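Putative peptidase (Bacteroides fragilis, PDB 5DYN) is a cysteine protease of the clostripain (C11) family, in clan CD, that probably activates the Bacteroides fragilis toxin by proteolytic cleavage. Local coordinates at residues B[83-87]-B[109-113]; B[154-158]-B[214-218]. All blocks are in the same frame, centred on the assembly; numbering follows the deposited sequence.

Contact 1 of 2, residues B[83-87]-B[109-113]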
loop_
_atom_site.group_PDB
_atom_site.type_symbol
_atom_site.label_atom_id
_atom_site.label_comp_id
_atom_site.label_asym_id
_atom_site.label_seq_id
_atom_site.Cartn_x
_atom_site.Cartn_y
_atom_site.Cartn_z
ATOM N N ALA B 83 -3.379 11.182 -0.762
ATOM C CA ALA B 83 -3.719 10.751 0.588
ATOM C C ALA B 83 -4.814 11.612 1.209
ATOM O O ALA B 83 -5.786 11.089 1.756
ATOM C CB ALA B 83 -2.486 10.764 1.468
ATOM N N SER B 84 -4.649 12.930 1.127
ATOM C CA SER B 84 -5.615 13.854 1.718
ATOM C C SER B 84 -6.986 13.726 1.055
ATOM O O SER B 84 -8.009 13.793 1.733
ATOM C CB SER B 84 -5.112 15.296 1.624
ATOM O OG SER B 84 -4.861 15.665 0.280
ATOM N N CYS B 85 -7.001 13.535 -0.262
ATOM C CA CYS B 85 -8.253 13.302 -0.985
ATOM C C CYS B 85 -8.945 12.043 -0.486
ATOM O O CYS B 85 -10.135 12.060 -0.174
ATOM C CB CYS B 85 -8.007 13.188 -2.491
ATOM S SG CYS B 85 -7.745 14.758 -3.330
ATOM N N TYR B 86 -8.182 10.957 -0.425
ATOM C CA TYR B 86 -8.670 9.679 0.069
ATOM C C TYR B 86 -9.279 9.856 1.457
ATOM O O TYR B 86 -10.400 9.408 1.718
ATOM C CB TYR B 86 -7.533 8.658 0.133
ATOM C CG TYR B 86 -7.962 7.204 0.120
ATOM C CD1 TYR B 86 -7.381 6.293 -0.762
ATOM C CD2 TYR B 86 -8.956 6.744 0.970
ATOM C CE1 TYR B 86 -7.763 4.970 -0.774
ATOM C CE2 TYR B 86 -9.350 5.421 0.960
ATOM C CZ TYR B 86 -8.752 4.540 0.087
ATOM O OH TYR B 86 -9.147 3.225 0.079
ATOM N N TYR B 87 -8.537 10.523 2.340
ATOM C CA TYR B 87 -8.969 10.689 3.724
ATOM C C TYR B 87 -10.185 11.601 3.862
ATOM O O TYR B 87 -11.146 11.251 4.546
ATOM C CB TYR B 87 -7.830 11.235 4.583
ATOM C CG TYR B 87 -8.282 11.547 5.993
ATOM C CD1 TYR B 87 -8.482 10.529 6.914
ATOM C CD2 TYR B 87 -8.536 12.854 6.397
ATOM C CE1 TYR B 87 -8.908 10.799 8.198
ATOM C CE2 TYR B 87 -8.962 13.134 7.681
ATOM C CZ TYR B 87 -9.146 12.100 8.577
ATOM O OH TYR B 87 -9.569 12.359 9.861
ATOM N N VAL B 109 -11.623 5.747 7.619
ATOM C CA VAL B 109 -10.434 5.252 6.935
ATOM C C VAL B 109 -9.162 5.774 7.609
ATOM O O VAL B 109 -9.217 6.680 8.444
ATOM C CB VAL B 109 -10.439 5.670 5.442
ATOM C CG1 VAL B 109 -9.950 7.106 5.285
ATOM C CG2 VAL B 109 -9.598 4.718 4.601
ATOM N N SER B 110 -8.022 5.193 7.249
ATOM C CA SER B 110 -6.723 5.700 7.673
ATOM C C SER B 110 -5.725 5.590 6.521
ATOM O O SER B 110 -5.581 4.532 5.913
ATOM C CB SER B 110 -6.216 4.939 8.898
ATOM O OG SER B 110 -5.909 3.595 8.578
ATOM N N VAL B 111 -5.046 6.692 6.218
ATOM C CA VAL B 111 -4.093 6.732 5.114
ATOM C C VAL B 111 -2.754 7.314 5.563
ATOM O O VAL B 111 -2.709 8.319 6.274
ATOM C CB VAL B 111 -4.630 7.570 3.928
ATOM C CG1 VAL B 111 -3.640 7.563 2.769
ATOM C CG2 VAL B 111 -5.981 7.048 3.473
ATOM N N GLY B 112 -1.665 6.674 5.146
ATOM C CA GLY B 112 -0.337 7.174 5.441
ATOM C C GLY B 112 0.520 7.301 4.195
ATOM O O GLY B 112 0.331 6.568 3.225
ATOM N N VAL B 113 1.459 8.239 4.213
ATOM C CA VAL B 113 2.433 8.351 3.134
ATOM C C VAL B 113 3.849 8.273 3.690
ATOM O O VAL B 113 4.209 9.012 4.607
ATOM C CB VAL B 113 2.274 9.656 2.340
ATOM C CG1 VAL B 113 3.249 9.685 1.177
ATOM C CG2 VAL B 113 0.860 9.793 1.832
#

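Contact 2 of 2, residues B[154-158]-B[214-218]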
loop_
_atom_site.group_PDB
_atom_site.type_symbol
_atom_site.label_atom_id
_atom_site.label_comp_id
_atom_site.label_asym_id
_atom_site.label_seq_id
_atom_site.Cartn_x
_atom_site.Cartn_y
_atom_site.Cartn_z
ATOM N N LYS B 154 -4.431 -13.992 13.608
ATOM C CA LYS B 154 -3.285 -13.590 12.803
ATOM C C LYS B 154 -2.483 -12.476 13.479
ATOM O O LYS B 154 -1.327 -12.681 13.845
ATOM C CB LYS B 154 -3.740 -13.152 11.412
ATOM C CG LYS B 154 -4.321 -14.282 10.579
ATOM C CD LYS B 154 -4.710 -13.812 9.188
ATOM C CE LYS B 154 -5.338 -14.938 8.385
ATOM N NZ LYS B 154 -4.470 -16.142 8.383
ATOM N N GLN B 155 -3.103 -11.310 13.643
ATOM C CA GLN B 155 -2.473 -10.173 14.317
ATOM C C GLN B 155 -1.080 -9.880 13.756
ATOM O O GLN B 155 -0.105 -9.776 14.503
ATOM C CB GLN B 155 -2.399 -10.424 15.827
ATOM C CG GLN B 155 -3.766 -10.629 16.479
ATOM C CD GLN B 155 -3.702 -10.666 17.995
ATOM O OE1 GLN B 155 -3.275 -11.655 18.587
ATOM N NE2 GLN B 155 -4.127 -9.583 18.630
ATOM N N TYR B 156 -1.002 -9.753 12.434
ATOM C CA TYR B 156 0.271 -9.609 11.733
ATOM C C TYR B 156 0.942 -8.257 11.932
ATOM O O TYR B 156 2.161 -8.176 12.043
ATOM C CB TYR B 156 0.076 -9.826 10.232
ATOM C CG TYR B 156 -0.323 -11.224 9.827
ATOM C CD1 TYR B 156 -0.084 -12.311 10.658
ATOM C CD2 TYR B 156 -0.930 -11.457 8.598
ATOM C CE1 TYR B 156 -0.447 -13.594 10.278
ATOM C CE2 TYR B 156 -1.296 -12.730 8.208
ATOM C CZ TYR B 156 -1.052 -13.794 9.049
ATOM O OH TYR B 156 -1.421 -15.059 8.653
ATOM N N TYR B 157 0.144 -7.196 11.958
ATOM C CA TYR B 157 0.687 -5.850 11.822
ATOM C C TYR B 157 0.493 -4.986 13.063
ATOM O O TYR B 157 -0.633 -4.737 13.492
ATOM C CB TYR B 157 0.053 -5.162 10.611
ATOM C CG TYR B 157 -0.094 -6.077 9.419
ATOM C CD1 TYR B 157 0.994 -6.371 8.605
ATOM C CD2 TYR B 157 -1.319 -6.658 9.112
ATOM C CE1 TYR B 157 0.866 -7.216 7.517
ATOM C CE2 TYR B 157 -1.456 -7.504 8.027
ATOM C CZ TYR B 157 -0.361 -7.778 7.233
ATOM O OH TYR B 157 -0.493 -8.617 6.152
ATOM N N TYR B 158 1.605 -4.527 13.629
ATOM C CA TYR B 158 1.580 -3.602 14.755
ATOM C C TYR B 158 2.252 -2.292 14.375
ATOM O O TYR B 158 3.057 -2.246 13.448
ATOM C CB TYR B 158 2.281 -4.203 15.970
ATOM C CG TYR B 158 1.541 -5.347 16.615
ATOM C CD1 TYR B 158 1.685 -6.644 16.143
ATOM C CD2 TYR B 158 0.707 -5.132 17.705
ATOM C CE1 TYR B 158 1.013 -7.698 16.739
ATOM C CE2 TYR B 158 0.034 -6.177 18.308
ATOM C CZ TYR B 158 0.190 -7.457 17.820
ATOM O OH TYR B 158 -0.479 -8.501 18.414
ATOM N N TYR B 214 6.084 -6.164 11.630
ATOM C CA TYR B 214 5.811 -7.500 12.130
ATOM C C TYR B 214 6.435 -7.659 13.510
ATOM O O TYR B 214 7.391 -6.963 13.856
ATOM C CB TYR B 214 6.338 -8.568 11.167
ATOM C CG TYR B 214 6.118 -9.984 11.653
ATOM C CD1 TYR B 214 4.848 -10.546 11.666
ATOM C CD2 TYR B 214 7.180 -10.756 12.104
ATOM C CE1 TYR B 214 4.642 -11.835 12.112
ATOM C CE2 TYR B 214 6.982 -12.047 12.554
ATOM C CZ TYR B 214 5.713 -12.581 12.555
ATOM O OH TYR B 214 5.517 -13.867 13.001
ATOM N N ILE B 215 5.867 -8.555 14.308
ATOM C CA ILE B 215 6.443 -8.910 15.596
ATOM C C ILE B 215 6.388 -10.423 15.753
ATOM O O ILE B 215 5.321 -11.022 15.608
ATOM C CB ILE B 215 5.708 -8.236 16.776
ATOM C CG1 ILE B 215 5.710 -6.713 16.621
ATOM C CG2 ILE B 215 6.350 -8.630 18.095
ATOM C CD1 ILE B 215 4.954 -5.989 17.705
ATOM N N PRO B 216 7.545 -11.046 16.024
ATOM C CA PRO B 216 7.630 -12.494 16.238
ATOM C C PRO B 216 6.737 -12.967 17.385
ATOM O O PRO B 216 6.470 -12.216 18.324
ATOM C CB PRO B 216 9.109 -12.712 16.566
ATOM C CG PRO B 216 9.806 -11.584 15.896
ATOM C CD PRO B 216 8.874 -10.414 16.032
ATOM N N ARG B 217 6.284 -14.212 17.296
ATOM C CA ARG B 217 5.368 -14.778 18.275
ATOM C C ARG B 217 5.595 -16.280 18.359
ATOM O O ARG B 217 5.863 -16.929 17.347
ATOM C CB ARG B 217 3.920 -14.470 17.892
ATOM C CG ARG B 217 3.525 -15.097 16.563
ATOM C CD ARG B 217 2.554 -14.239 15.798
ATOM N NE ARG B 217 3.067 -12.893 15.582
ATOM C CZ ARG B 217 2.315 -11.885 15.156
ATOM N NH1 ARG B 217 1.030 -12.089 14.904
ATOM N NH2 ARG B 217 2.841 -10.681 14.985
ATOM N N MET B 218 5.496 -16.826 19.566
ATOM C CA MET B 218 5.728 -18.248 19.796
ATOM C C MET B 218 4.778 -19.125 18.982
ATOM O O MET B 218 5.134 -20.229 18.575
ATOM C CB MET B 218 5.583 -18.576 21.286
ATOM C CG MET B 218 6.681 -18.006 22.167
ATOM S SD MET B 218 8.306 -18.679 21.774
ATOM C CE MET B 218 9.330 -17.795 22.947
#

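Contact 1 of 2, residues B[83-87]-B[109-113]
Tyr86 hangs from the helix so that its ring overlaps the methyl CG2 of Val111, which sits off-centre against it, 4.3 Å from the ring centroid and 30° off the normal, a CH-pi contact. The two side chains meet at about a right angle. Farther out on the same ring, CE2 touches CG2 of Val109 at 3.7 Å. The neighbouring methyl of that valine, CG1, turns instead to Tyr87, reaching its CA at 4.0 Å and its ring atom CD1 at 4.1 Å, so the two branches of Val109 divide between consecutive tyrosines. Val109 can do this because CG2 is anti to the backbone N while CG1 stands between N and the carbonyl carbon (chi1 81°). The other methyl of Val111, CG1, lies under Ala83, whose CB it meets at 3.6 Å; CB also touches CG2 of Val113 at 3.5 Å. The small alanine lets the helix come close here, with the CA atoms of Ala83 and Val111 6.1 Å apart. Helix 78-92 thereby packs on one face of the mixed five-stranded sheet through its central strand 110-115, in the alpha/beta manner of clan CD peptidases; the short segments 83-87 and 110-113 run almost antiparallel (176°), their axes 8.2 Å apart at closest approach. Residues 109, 111 and 113 send their side chains to the helix, whereas Ser110 faces the other way and hydrogen-bonds through OG to Ser54 OG. The contact is wholly apolar at its centre, but Tyr86 is tied down at its far end, where OH hydrogen-bonds to Asp31 OD1 on strand 25-31. Strand 185-196 flanks the contact, with Tyr187 against both Ala83 and Tyr87; across strand 110-115, Ile52 of strand 50-53 packs against Val111 and Val113.

Contact 2 of 2, residues B[154-158]-B[214-218]
The Tyr158 ring turns an edge to the Arg217 guanidinium, CE1 standing 3.9 Å from Arg217 NH2, with ring and guanidinium planes 68° apart. One face of the guanidinium carries Tyr214 CE1 from its own segment, 3.4 Å above the plane and toward the rim; backbone carbonyls lie at its edge. There NH1 gives a 2.6 Å hydrogen bond to Gln155 O (N-H...O 157°), in the guanidinium plane but well above the plane of that carbonyl; NH2 adds a weak one to the same oxygen. Turned back by bends at chi2 and chi3, the arginine also grips its own loop: NH2 and NE both bond Ile215 O, NH2 at 2.6 Å on a lone pair. These bonds fix the rotation of the flat group and place its probable positive charge among three carbonyl oxygens, the third being Lys154 O, 2.7 Å from NH1 but not hydrogen-bonded. Beside the polar part, Ile215 CD1 abuts Tyr158 CG at 3.6 Å, and Tyr214 CD1 lies 3.6 Å from Tyr156 O. Tyr214 OH is held by Asn224 of helix 221-227, while Trp122 of the neighbouring subunit meets the Tyr214 ring edge-to-face and Glu120 OE2 of that subunit hydrogen-bonds Tyr157 OH. The site is an arginine-to-carbonyl bridge between two loops, next to the point where strands 158-159 and 212-213 pair as a short two-stranded antiparallel sheet in this clostripain-family domain.

After a small hairpin and helix 12-18, the chain, the C-terminal part of a longer protein and carrying its clostripain-family region, builds strands 25-31 and 50-53, then helix 78-92. Contact 1 spans 21 residues, the end of this helix and the loop after it, and brings in strand 110-115. After helices 119-127 and 130-133, contact 2 opens at 154-158; its return at 214-218 closes a longer 55-residue excursion with helices 160-167 and 172-182 and strands 185-196 and 200-203 of the main sheet. The closures are in series, centres about 24 Å apart on opposite sides of the chain's centre. Contact 1 ties a helix to the main sheet, contact 2 two loops bordering the small sheet.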